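Local coordinates for protein tudor (Drosophila melanogaster, PDB 4Q5W) that may act with the Piwi proteins aub and AGO3 in piRNA metabolism to repress transposable elements, and is required for forming primordial germ cells, at residues Leu40-Glu45 / Val90-Glu95; Ala47-Met52 / Leu69-Asp74; Ser111-Ala116 / Val153-Thr158; Lys137-Val142 / Thr157-Arg162. All coordinates share one frame; numbering follows the deposited sequence. Where two conformers were deposited one is given.

Interaction 1 of 4, residues Leu40-Glu45 / Val90-Glu95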
loop_
_atom_site.group_PDB
_atom_site.type_symbol
_atom_site.label_atom_id
_atom_site.label_comp_id
_atom_site.label_asym_id
_atom_site.label_seq_id
_atom_site.Cartn_x
_atom_site.Cartn_y
_atom_site.Cartn_z
ATOM N N LEU A 40 1.726 19.065 15.454
ATOM C CA LEU A 40 3.004 18.599 14.921
ATOM C C LEU A 40 3.875 19.796 14.572
ATOM O O LEU A 40 3.362 20.888 14.360
ATOM C CB LEU A 40 2.771 17.755 13.671
ATOM C CG LEU A 40 2.092 16.410 13.919
ATOM C CD1 LEU A 40 1.460 15.914 12.646
ATOM C CD2 LEU A 40 3.100 15.399 14.443
ATOM N N GLN A 41 5.189 19.598 14.514
ATOM C CA GLN A 41 6.094 20.726 14.284
ATOM C C GLN A 41 6.563 20.794 12.837
ATOM O O GLN A 41 7.223 19.879 12.357
ATOM C CB GLN A 41 7.313 20.643 15.211
ATOM C CG GLN A 41 6.989 20.492 16.692
ATOM C CD GLN A 41 6.399 21.746 17.313
ATOM O OE1 GLN A 41 5.704 21.677 18.330
ATOM N NE2 GLN A 41 6.681 22.901 16.712
ATOM N N PRO A 42 6.236 21.892 12.136
ATOM C CA PRO A 42 6.735 22.017 10.763
ATOM C C PRO A 42 8.258 22.032 10.722
ATOM O O PRO A 42 8.899 22.547 11.638
ATOM C CB PRO A 42 6.178 23.372 10.306
ATOM C CG PRO A 42 4.981 23.617 11.185
ATOM C CD PRO A 42 5.352 23.009 12.515
ATOM N N LYS A 43 8.828 21.454 9.672
ATOM C CA LYS A 43 10.265 21.523 9.461
ATOM C C LYS A 43 10.684 22.969 9.215
ATOM O O LYS A 43 9.858 23.790 8.816
ATOM C CB LYS A 43 10.679 20.638 8.283
ATOM C CG LYS A 43 10.560 19.152 8.583
ATOM C CD LYS A 43 11.351 18.318 7.578
ATOM C CE LYS A 43 12.853 18.505 7.764
ATOM N NZ LYS A 43 13.297 17.983 9.091
ATOM N N THR A 44 11.958 23.274 9.469
ATOM C CA THR A 44 12.485 24.630 9.284
ATOM C C THR A 44 13.561 24.711 8.193
ATOM O O THR A 44 14.170 25.764 7.987
ATOM C CB THR A 44 13.068 25.193 10.590
ATOM O OG1 THR A 44 14.098 24.320 11.067
ATOM C CG2 THR A 44 11.983 25.323 11.653
ATOM N N GLU A 45 13.789 23.599 7.500
ATOM C CA GLU A 45 14.728 23.555 6.386
ATOM C C GLU A 45 14.371 22.382 5.485
ATOM O O GLU A 45 13.507 21.584 5.825
ATOM C CB GLU A 45 16.167 23.427 6.886
ATOM C CG GLU A 45 16.424 22.193 7.730
ATOM C CD GLU A 45 17.855 22.131 8.246
ATOM O OE1 GLU A 45 18.794 22.206 7.423
ATOM O OE2 GLU A 45 18.036 22.010 9.476
ATOM N N VAL A 90 3.499 16.661 -1.548
ATOM C CA VAL A 90 3.158 17.647 -0.536
ATOM C C VAL A 90 4.091 18.849 -0.646
ATOM O O VAL A 90 5.141 18.782 -1.299
ATOM C CB VAL A 90 3.269 17.050 0.877
ATOM C CG1 VAL A 90 2.414 15.787 0.992
ATOM C CG2 VAL A 90 4.715 16.728 1.190
ATOM N N ASP A 91 3.709 19.954 -0.019
ATOM C CA ASP A 91 4.561 21.132 -0.023
ATOM C C ASP A 91 4.962 21.547 1.386
ATOM O O ASP A 91 5.575 22.594 1.579
ATOM C CB ASP A 91 3.906 22.299 -0.777
ATOM C CG ASP A 91 2.638 22.794 -0.113
ATOM O OD1 ASP A 91 2.178 22.159 0.857
ATOM O OD2 ASP A 91 2.097 23.827 -0.571
ATOM N N LYS A 92 4.620 20.713 2.358
ATOM C CA LYS A 92 4.950 20.975 3.754
ATOM C C LYS A 92 5.278 19.681 4.490
ATOM O O LYS A 92 4.582 18.678 4.349
ATOM C CB LYS A 92 3.796 21.690 4.452
ATOM C CG LYS A 92 4.097 22.090 5.882
ATOM C CD LYS A 92 2.920 22.824 6.494
ATOM C CE LYS A 92 3.239 23.332 7.887
ATOM N NZ LYS A 92 2.070 24.013 8.499
ATOM N N LEU A 93 6.338 19.718 5.287
ATOM C CA LEU A 93 6.791 18.549 6.027
ATOM C C LEU A 93 6.789 18.858 7.512
ATOM O O LEU A 93 7.063 19.996 7.914
ATOM C CB LEU A 93 8.214 18.184 5.610
ATOM C CG LEU A 93 8.436 17.862 4.132
ATOM C CD1 LEU A 93 9.899 17.574 3.880
ATOM C CD2 LEU A 93 7.560 16.690 3.682
ATOM N N TYR A 94 6.493 17.846 8.318
ATOM C CA TYR A 94 6.557 17.980 9.768
ATOM C C TYR A 94 7.597 17.006 10.310
ATOM O O TYR A 94 7.899 15.990 9.670
ATOM C CB TYR A 94 5.194 17.688 10.409
ATOM C CG TYR A 94 4.075 18.579 9.936
ATOM C CD1 TYR A 94 3.354 18.267 8.787
ATOM C CD2 TYR A 94 3.727 19.726 10.643
ATOM C CE1 TYR A 94 2.325 19.073 8.353
ATOM C CE2 TYR A 94 2.698 20.542 10.216
ATOM C CZ TYR A 94 2.005 20.209 9.069
ATOM O OH TYR A 94 0.988 21.014 8.638
ATOM N N GLU A 95 8.144 17.318 11.481
ATOM C CA GLU A 95 9.088 16.426 12.147
ATOM C C GLU A 95 8.369 15.169 12.622
ATOM O O GLU A 95 7.229 15.229 13.063
ATOM C CB GLU A 95 9.736 17.114 13.352
ATOM C CG GLU A 95 10.314 18.491 13.085
ATOM C CD GLU A 95 11.573 18.472 12.229
ATOM O OE1 GLU A 95 12.050 17.378 11.868
ATOM O OE2 GLU A 95 12.092 19.565 11.918
HETATM O O HOH W 1 6.188 17.061 14.673
HETATM O O HOH W 2 11.215 21.687 13.048
HETATM O O HOH W 3 13.492 21.036 10.349
#
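Lys43 and Glu95 make the ionic part of this contact, which joins the loop after helix 25-37 to the loop after strand 87-90 of the Tudor domain. Lys43 NZ meets Glu95 OE1 at 3.1 Å on its syn side, 32° out of the carboxylate plane, and makes a weak, longer bond to OE2. Water molecules tie OE2 to Pro42 O and to Thr44 N.

Two backbone bonds flank the single bridge between Pro42 and Tyr94: Glu95 N to Gln41 O at 2.9 Å and Lys43 N to Leu93 O at 2.9 Å.

Aliphatic and aromatic contacts accompany this bridge. Leu40 CB lies 3.7 Å from Tyr94 CD2, while the Pro42 ring and the Lys92 chain lie side by side, Pro42 CG 3.7 Å from Lys92 CE. Bends at chi3 (69°) and chi4 (65°) curl the Lys43 chain so that its CD rests on Leu93 CB while its amine still reaches the acid. The Tyr94 ring also stands edge-to-face with Phe63.

With an alanine at Glu95, Lys43 NZ is likely to lose its charged mate, and the two waters their shared carboxylate. The salt bridge and its waters thus add a solvent-linked polar tie to the backbone pairing.

Interaction 2 of 4, residues Ala47-Met52 / Leu69-Asp74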
loop_
_atom_site.group_PDB
_atom_site.type_symbol
_atom_site.label_atom_id
_atom_site.label_comp_id
_atom_site.label_asym_id
_atom_site.label_seq_id
_atom_site.Cartn_x
_atom_site.Cartn_y
_atom_site.Cartn_z
ATOM N N ALA A 47 14.262 18.856 3.384
ATOM C CA ALA A 47 14.607 17.462 3.642
ATOM C C ALA A 47 15.340 16.867 2.439
ATOM O O ALA A 47 15.329 17.443 1.358
ATOM C CB ALA A 47 13.362 16.662 3.947
ATOM N N ALA A 48 15.988 15.722 2.637
ATOM C CA ALA A 48 16.679 15.030 1.553
ATOM C C ALA A 48 16.014 13.678 1.320
ATOM O O ALA A 48 15.249 13.220 2.158
ATOM C CB ALA A 48 18.163 14.855 1.888
ATOM N N VAL A 49 16.298 13.062 0.177
ATOM C CA VAL A 49 15.750 11.748 -0.155
ATOM C C VAL A 49 16.031 10.777 0.991
ATOM O O VAL A 49 17.110 10.813 1.579
ATOM C CB VAL A 49 16.347 11.232 -1.473
ATOM C CG1 VAL A 49 15.996 9.775 -1.694
ATOM C CG2 VAL A 49 15.852 12.085 -2.639
ATOM N N ASP A 50 15.035 9.955 1.318
ATOM C CA ASP A 50 15.085 8.993 2.431
ATOM C C ASP A 50 14.892 9.562 3.843
ATOM O O ASP A 50 14.833 8.798 4.806
ATOM C CB ASP A 50 16.317 8.075 2.359
ATOM C CG ASP A 50 16.299 7.182 1.131
ATOM O OD1 ASP A 50 15.196 6.843 0.655
ATOM O OD2 ASP A 50 17.386 6.824 0.637
ATOM N N ASP A 51 14.779 10.883 3.984
ATOM C CA ASP A 51 14.482 11.432 5.307
ATOM C C ASP A 51 13.108 10.970 5.778
ATOM O O ASP A 51 12.169 10.865 4.984
ATOM C CB ASP A 51 14.562 12.970 5.342
ATOM C CG ASP A 51 15.993 13.481 5.399
ATOM O OD1 ASP A 51 16.921 12.651 5.540
ATOM O OD2 ASP A 51 16.190 14.718 5.304
ATOM N N MET A 52 13.003 10.691 7.072
ATOM C CA MET A 52 11.743 10.313 7.686
ATOM C C MET A 52 11.093 11.553 8.278
ATOM O O MET A 52 11.769 12.395 8.861
ATOM C CB MET A 52 11.974 9.282 8.789
ATOM C CG MET A 52 12.888 8.143 8.381
ATOM S SD MET A 52 12.248 7.233 6.972
ATOM C CE MET A 52 10.615 6.876 7.528
ATOM N N LEU A 69 10.761 10.494 -1.121
ATOM C CA LEU A 69 11.182 9.772 -2.316
ATOM C C LEU A 69 11.945 10.683 -3.276
ATOM O O LEU A 69 12.993 10.306 -3.808
ATOM C CB LEU A 69 9.974 9.176 -3.027
ATOM C CG LEU A 69 9.266 8.053 -2.263
ATOM C CD1 LEU A 69 8.031 7.599 -3.008
ATOM C CD2 LEU A 69 10.229 6.889 -2.053
ATOM N N GLU A 70 11.410 11.881 -3.505
ATOM C CA GLU A 70 12.023 12.821 -4.433
ATOM C C GLU A 70 11.908 14.261 -3.942
ATOM O O GLU A 70 10.872 14.668 -3.416
ATOM C CB GLU A 70 11.383 12.687 -5.818
ATOM C CG GLU A 70 12.086 13.466 -6.917
ATOM C CD GLU A 70 11.479 13.220 -8.284
ATOM O OE1 GLU A 70 10.513 12.435 -8.376
ATOM O OE2 GLU A 70 11.965 13.816 -9.267
ATOM N N VAL A 71 12.986 15.015 -4.106
ATOM C CA VAL A 71 12.981 16.441 -3.822
ATOM C C VAL A 71 12.623 17.128 -5.135
ATOM O O VAL A 71 13.391 17.084 -6.100
ATOM C CB VAL A 71 14.350 16.909 -3.301
ATOM C CG1 VAL A 71 14.348 18.408 -3.041
ATOM C CG2 VAL A 71 14.699 16.157 -2.022
ATOM N N LEU A 72 11.441 17.735 -5.179
ATOM C CA LEU A 72 10.921 18.317 -6.413
ATOM C C LEU A 72 11.185 19.813 -6.494
ATOM O O LEU A 72 11.642 20.430 -5.533
ATOM C CB LEU A 72 9.418 18.059 -6.523
ATOM C CG LEU A 72 9.008 16.590 -6.557
ATOM C CD1 LEU A 72 7.502 16.454 -6.468
ATOM C CD2 LEU A 72 9.533 15.940 -7.822
ATOM N N GLU A 73 10.889 20.395 -7.651
ATOM C CA GLU A 73 10.967 21.840 -7.810
ATOM C C GLU A 73 9.827 22.508 -7.049
ATOM O O GLU A 73 8.886 21.838 -6.621
ATOM C CB GLU A 73 10.917 22.219 -9.293
ATOM C CG GLU A 73 12.061 21.648 -10.124
ATOM C CD GLU A 73 13.423 22.234 -9.761
ATOM O OE1 GLU A 73 13.472 23.281 -9.073
ATOM O OE2 GLU A 73 14.450 21.647 -10.168
ATOM N N ASP A 74 9.928 23.824 -6.877
ATOM C CA ASP A 74 8.910 24.618 -6.185
ATOM C C ASP A 74 8.697 24.176 -4.738
ATOM O O ASP A 74 7.601 24.309 -4.187
ATOM C CB ASP A 74 7.586 24.617 -6.960
ATOM C CG ASP A 74 7.639 25.478 -8.207
ATOM O OD1 ASP A 74 8.074 24.974 -9.265
ATOM O OD2 ASP A 74 7.240 26.659 -8.131
#
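A type II beta turn from Ala48 to Asp51, in the loop leading into strand 52-56 of the Tudor domain, rests through Val49 on strand 63-71 where that strand carries a classic beta bulge at Leu69 and Glu70. Both methyls of Val49 close on one carbonyl oxygen: CG2 lies 3.6 Å and CG1 3.7 Å from Leu69 O. A chi1 of 169° helps, setting CG1 anti to the valine's own N and CG2 beside it. Val71 answers from the strand with a single methyl, its CG2 lying 3.7 Å from Ala47 O and 4.3 Å from Val49 CG2. The contact is therefore one of methyl groups against each other and against peptide oxygens.

The turn keeps its shape by bonds of its own. Asp51 N reaches Ala48 O at 3.0 Å, and Ala48 N gives a nearly straight bond of 2.9 Å to Asp51 OD2, approaching from above the carboxylate plane.

Backbone bonds between Ile68 and both Asp50 and Asp51 attach the turn to strand 63-71. Ala47 N is held by the Tyr77 hydroxyl of strand 77-81, the strand whose Lys78 faces the bulge, and the Ala47 side chain packs on Ile68 and Leu93.

Interaction 3 of 4, residues Ser111-Ala116 / Val153-Thr158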
loop_
_atom_site.group_PDB
_atom_site.type_symbol
_atom_site.label_atom_id
_atom_site.label_comp_id
_atom_site.label_asym_id
_atom_site.label_seq_id
_atom_site.Cartn_x
_atom_site.Cartn_y
_atom_site.Cartn_z
ATOM N N SER A 111 4.075 -10.443 -2.751
ATOM C CA SER A 111 3.865 -10.599 -4.182
ATOM C C SER A 111 2.896 -11.739 -4.456
ATOM O O SER A 111 2.978 -12.778 -3.819
ATOM C CB SER A 111 5.200 -10.910 -4.859
ATOM O OG SER A 111 5.017 -11.267 -6.225
ATOM N N MET A 112 1.987 -11.554 -5.408
ATOM C CA MET A 112 1.216 -12.687 -5.892
ATOM C C MET A 112 2.131 -13.525 -6.769
ATOM O O MET A 112 3.230 -13.095 -7.137
ATOM C CB MET A 112 -0.008 -12.229 -6.697
ATOM C CG MET A 112 -0.858 -11.200 -5.974
ATOM S SD MET A 112 -2.266 -10.646 -6.953
ATOM C CE MET A 112 -3.214 -12.140 -6.838
ATOM N N GLU A 113 1.683 -14.733 -7.078
ATOM C CA GLU A 113 2.343 -15.581 -8.049
ATOM C C GLU A 113 2.419 -14.842 -9.394
ATOM O O GLU A 113 1.613 -13.945 -9.652
ATOM C CB GLU A 113 1.572 -16.892 -8.167
ATOM C CG GLU A 113 1.607 -17.710 -6.872
ATOM C CD GLU A 113 0.504 -18.740 -6.806
ATOM O OE1 GLU A 113 -0.649 -18.351 -6.501
ATOM O OE2 GLU A 113 0.795 -19.927 -7.056
ATOM N N PRO A 114 3.423 -15.174 -10.224
ATOM C CA PRO A 114 3.604 -14.505 -11.515
ATOM C C PRO A 114 2.650 -15.019 -12.579
ATOM O O PRO A 114 2.248 -16.184 -12.545
ATOM C CB PRO A 114 5.038 -14.884 -11.901
ATOM C CG PRO A 114 5.256 -16.185 -11.264
ATOM C CD PRO A 114 4.532 -16.101 -9.940
ATOM N N SER A 115 2.291 -14.158 -13.523
ATOM C CA SER A 115 1.493 -14.588 -14.666
ATOM C C SER A 115 1.735 -13.676 -15.856
ATOM O O SER A 115 1.665 -12.451 -15.730
ATOM C CB SER A 115 0.003 -14.588 -14.322
ATOM O OG SER A 115 -0.773 -14.845 -15.481
ATOM N N ALA A 116 2.020 -14.266 -17.015
ATOM C CA ALA A 116 2.211 -13.469 -18.222
ATOM C C ALA A 116 0.961 -12.655 -18.577
ATOM O O ALA A 116 1.053 -11.627 -19.248
ATOM C CB ALA A 116 2.630 -14.356 -19.393
ATOM N N VAL A 153 6.194 -14.554 -1.739
ATOM C CA VAL A 153 5.079 -14.860 -2.620
ATOM C C VAL A 153 3.916 -15.451 -1.830
ATOM O O VAL A 153 4.119 -16.339 -1.002
ATOM C CB VAL A 153 5.503 -15.828 -3.729
ATOM C CG1 VAL A 153 4.337 -16.115 -4.653
ATOM C CG2 VAL A 153 6.680 -15.244 -4.508
ATOM N N VAL A 154 2.705 -14.957 -2.091
ATOM C CA VAL A 154 1.530 -15.347 -1.318
ATOM C C VAL A 154 0.335 -15.653 -2.204
ATOM O O VAL A 154 0.296 -15.253 -3.376
ATOM C CB VAL A 154 1.085 -14.213 -0.385
ATOM C CG1 VAL A 154 2.166 -13.902 0.653
ATOM C CG2 VAL A 154 0.732 -12.989 -1.199
ATOM N N ARG A 155 -0.630 -16.372 -1.634
ATOM C CA ARG A 155 -1.940 -16.561 -2.243
ATOM C C ARG A 155 -2.953 -15.754 -1.460
ATOM O O ARG A 155 -3.001 -15.852 -0.236
ATOM C CB ARG A 155 -2.365 -18.021 -2.201
ATOM C CG ARG A 155 -1.657 -18.911 -3.184
ATOM C CD ARG A 155 -2.316 -20.272 -3.200
ATOM N NE ARG A 155 -1.378 -21.284 -3.656
ATOM C CZ ARG A 155 -0.550 -21.929 -2.843
ATOM N NH1 ARG A 155 -0.564 -21.667 -1.545
ATOM N NH2 ARG A 155 0.286 -22.836 -3.327
ATOM N N LEU A 156 -3.764 -14.966 -2.157
ATOM C CA LEU A 156 -4.738 -14.107 -1.494
ATOM C C LEU A 156 -6.158 -14.568 -1.783
ATOM O O LEU A 156 -6.493 -14.888 -2.922
ATOM C CB LEU A 156 -4.576 -12.661 -1.970
ATOM C CG LEU A 156 -3.171 -12.066 -1.844
ATOM C CD1 LEU A 156 -3.116 -10.719 -2.545
ATOM C CD2 LEU A 156 -2.778 -11.928 -0.386
ATOM N N THR A 157 -6.988 -14.607 -0.748
ATOM C CA THR A 157 -8.395 -14.981 -0.867
ATOM C C THR A 157 -9.234 -13.857 -0.247
ATOM O O THR A 157 -8.871 -13.356 0.812
ATOM C CB THR A 157 -8.657 -16.306 -0.108
ATOM O OG1 THR A 157 -7.727 -17.308 -0.546
ATOM C CG2 THR A 157 -10.063 -16.804 -0.345
ATOM N N THR A 158 -10.338 -13.462 -0.881
ATOM C CA THR A 158 -11.161 -12.409 -0.281
ATOM C C THR A 158 -11.678 -12.898 1.063
ATOM O O THR A 158 -12.126 -14.035 1.190
ATOM C CB THR A 158 -12.341 -11.982 -1.172
ATOM O OG1 THR A 158 -13.214 -13.101 -1.392
ATOM C CG2 THR A 158 -11.836 -11.449 -2.507
HETATM O O HOH W 4 -0.781 -15.785 -5.758
#
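Ser111 and Val153 are parallel neighbours in the five-stranded sheet, with the strand order of an OB fold, in the staphylococcal-nuclease-like part of this extended Tudor domain. Strand 108-112 runs beside strand 153-158 here, and Val154 N bonds to Ser111 O at 2.8 Å. Beyond Met112 the regular pairing stops, and the side chain of Glu113 reaches along strand 153-158.

From CB, which itself makes no close contact with strand 153-158, the Glu113 chain leaves with CG anti to the carbonyl carbon (chi1 -65°). CG lies 3.9 Å from Val153 CG1, the two side chains crossing at about a right angle. An extended chain then carries CD outward to the carboxylate. Its OE1 lies over the aliphatic start of Arg155, 3.5 Å from CG, and 4.2 Å from Arg155 NE. The oxygen is well out of the guanidinium plane and no N-H points at it, so the attraction is probably only electrostatic; Arg155 NH1 makes its salt bridge with Glu143.

Met112 CG meets Leu156 CD1 at 4.1 Å, these two side chains also crossing at about a right angle, and both pack on Ile17 and on Ile166 of helix 166-182.

A water links the two segments where the pairing ends: it accepts from Glu113 N and donates both to Glu113 OE1, at 2.7 Å, and to Val154 O, at 2.7 Å.

Interaction 4 of 4, residues Lys137-Val142 / Thr157-Arg162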
loop_
_atom_site.group_PDB
_atom_site.type_symbol
_atom_site.label_atom_id
_atom_site.label_comp_id
_atom_site.label_asym_id
_atom_site.label_seq_id
_atom_site.Cartn_x
_atom_site.Cartn_y
_atom_site.Cartn_z
ATOM N N LYS A 137 -13.317 -4.610 0.355
ATOM C CA LYS A 137 -12.651 -3.494 1.044
ATOM C C LYS A 137 -11.210 -3.832 1.427
ATOM O O LYS A 137 -10.741 -3.449 2.497
ATOM C CB LYS A 137 -13.426 -3.030 2.291
ATOM C CG LYS A 137 -14.949 -3.005 2.154
ATOM C CD LYS A 137 -15.420 -2.216 0.942
ATOM C CE LYS A 137 -15.220 -0.718 1.106
ATOM N NZ LYS A 137 -15.734 0.015 -0.088
ATOM N N GLY A 138 -10.523 -4.560 0.551
ATOM C CA GLY A 138 -9.123 -4.885 0.742
ATOM C C GLY A 138 -8.810 -5.964 1.765
ATOM O O GLY A 138 -7.634 -6.259 1.989
ATOM N N VAL A 139 -9.829 -6.553 2.388
ATOM C CA VAL A 139 -9.577 -7.558 3.432
ATOM C C VAL A 139 -9.396 -8.942 2.818
ATOM O O VAL A 139 -10.283 -9.425 2.118
ATOM C CB VAL A 139 -10.700 -7.605 4.483
ATOM C CG1 VAL A 139 -10.232 -8.352 5.728
ATOM C CG2 VAL A 139 -11.133 -6.198 4.853
ATOM N N VAL A 140 -8.251 -9.567 3.100
ATOM C CA VAL A 140 -7.845 -10.818 2.476
ATOM C C VAL A 140 -7.276 -11.829 3.460
ATOM O O VAL A 140 -6.660 -11.476 4.473
ATOM C CB VAL A 140 -6.772 -10.597 1.383
ATOM C CG1 VAL A 140 -7.373 -9.927 0.166
ATOM C CG2 VAL A 140 -5.591 -9.771 1.926
ATOM N N ALA A 141 -7.484 -13.099 3.147
ATOM C CA ALA A 141 -6.759 -14.162 3.812
ATOM C C ALA A 141 -5.458 -14.379 3.058
ATOM O O ALA A 141 -5.419 -14.306 1.827
ATOM C CB ALA A 141 -7.592 -15.446 3.857
ATOM N N VAL A 142 -4.386 -14.627 3.798
ATOM C CA VAL A 142 -3.067 -14.731 3.190
ATOM C C VAL A 142 -2.428 -16.083 3.492
ATOM O O VAL A 142 -2.353 -16.502 4.643
ATOM C CB VAL A 142 -2.125 -13.613 3.713
ATOM C CG1 VAL A 142 -0.743 -13.702 3.048
ATOM C CG2 VAL A 142 -2.751 -12.255 3.508
ATOM N N THR A 157 -6.988 -14.607 -0.748
ATOM C CA THR A 157 -8.395 -14.981 -0.867
ATOM C C THR A 157 -9.234 -13.857 -0.247
ATOM O O THR A 157 -8.871 -13.356 0.812
ATOM C CB THR A 157 -8.657 -16.306 -0.108
ATOM O OG1 THR A 157 -7.727 -17.308 -0.546
ATOM C CG2 THR A 157 -10.063 -16.804 -0.345
ATOM N N THR A 158 -10.338 -13.462 -0.881
ATOM C CA THR A 158 -11.161 -12.409 -0.281
ATOM C C THR A 158 -11.678 -12.898 1.063
ATOM O O THR A 158 -12.126 -14.035 1.190
ATOM C CB THR A 158 -12.341 -11.982 -1.172
ATOM O OG1 THR A 158 -13.214 -13.101 -1.392
ATOM C CG2 THR A 158 -11.836 -11.449 -2.507
ATOM N N LYS A 159 -11.563 -12.051 2.081
ATOM C CA LYS A 159 -11.962 -12.430 3.432
ATOM C C LYS A 159 -13.457 -12.209 3.603
ATOM O O LYS A 159 -13.889 -11.410 4.426
ATOM C CB LYS A 159 -11.168 -11.636 4.475
ATOM C CG LYS A 159 -11.214 -12.264 5.871
ATOM C CD LYS A 159 -10.551 -13.627 5.854
ATOM C CE LYS A 159 -10.685 -14.342 7.194
ATOM N NZ LYS A 159 -10.240 -15.769 7.093
ATOM N N ASP A 160 -14.244 -12.932 2.809
ATOM C CA ASP A 160 -15.693 -12.808 2.843
ATOM C C ASP A 160 -16.325 -14.116 2.390
ATOM O O ASP A 160 -15.620 -15.102 2.179
ATOM C CB ASP A 160 -16.196 -11.597 2.029
ATOM C CG ASP A 160 -15.680 -11.575 0.597
ATOM O OD1 ASP A 160 -15.467 -12.642 -0.009
ATOM O OD2 ASP A 160 -15.499 -10.463 0.055
ATOM N N LYS A 161 -17.643 -14.129 2.238
ATOM C CA LYS A 161 -18.356 -15.385 1.996
ATOM C C LYS A 161 -18.001 -16.070 0.674
ATOM O O LYS A 161 -18.219 -17.278 0.513
ATOM C CB LYS A 161 -19.872 -15.181 2.106
ATOM C CG LYS A 161 -20.461 -14.246 1.069
ATOM C CD LYS A 161 -21.986 -14.297 1.104
ATOM C CE LYS A 161 -22.586 -13.412 0.026
ATOM N NZ LYS A 161 -21.885 -13.598 -1.280
ATOM N N ARG A 162 -17.459 -15.303 -0.265
ATOM C CA ARG A 162 -17.097 -15.840 -1.574
ATOM C C ARG A 162 -15.820 -16.658 -1.513
ATOM O O ARG A 162 -15.640 -17.586 -2.297
ATOM C CB ARG A 162 -16.890 -14.715 -2.590
ATOM C CG ARG A 162 -18.092 -13.822 -2.814
ATOM C CD ARG A 162 -17.688 -12.605 -3.630
ATOM N NE ARG A 162 -16.752 -11.739 -2.913
ATOM C CZ ARG A 162 -16.117 -10.709 -3.472
ATOM N NH1 ARG A 162 -15.285 -9.963 -2.754
ATOM N NH2 ARG A 162 -16.321 -10.426 -4.754
HETATM O O HOH W 5 -5.348 -17.334 0.699
#
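Ala141 and Thr157 form a hydrogen-bonded antiparallel pair in the beta hairpin of strands 139-144 and 153-158, part of the OB-like sheet of the extended Tudor domain. Their two backbone bonds, Ala141 N to Thr157 O at 2.7 Å and Thr157 N to Ala141 O at 3.0 Å, both lie in the plane of the accepting carbonyl. A third runs from Lys159 N to Val139 O at 2.9 Å, its donor tilted 33° from the Val139 carbonyl plane, where the chain leaves the strand through an inverse gamma turn centred on Lys159.

Apolar contacts line the face bearing Ala141 and Thr157, whose CB atoms lie 4.2 Å apart. Lys159 uses its aliphatic chain: CB touches Val139 CG1 at 3.6 Å, and a bend at chi2 (64°) brings CD over to Ala141 CB at 4.0 Å. Val140 and Val142 belong to the other face and pack on Leu19 of strand 16-21.

Polar side chains fasten the turn after the strand. Thr158 OG1 donates to Asp160 OD1, from above the carboxylate plane, and also bonds to Leu164 N. Arg162 closes the turn by a salt bridge: with the acid at the guanidinium edge, its NH1 lies 2.9 Å from Asp160 OD2 and uses that oxygen's syn lone pair.

How the interactions relate
The four contacts fall into two pairs on opposite sides of the chain's centre, interactions 1 and 3 lying about 38 Å apart between centres. Interactions 1 and 2 are surface contacts of the Tudor part, interaction 2 nested within the loop closed by interaction 1, and touch where Leu93 CD1 packs on Ala47 CB. Interactions 3 and 4, partly buried, share strand 153-158, on its parallel and antiparallel edges respectively, with Val142 packing on Val154 and Leu156 between them. Chemistry differs accordingly: an ion pair, waters and two backbone bonds across the segments in interaction 1; methyl contacts in interaction 2; a strand pairing with a water in interaction 3; hairpin bonds in interaction 4, whose salt bridge stays within one segment.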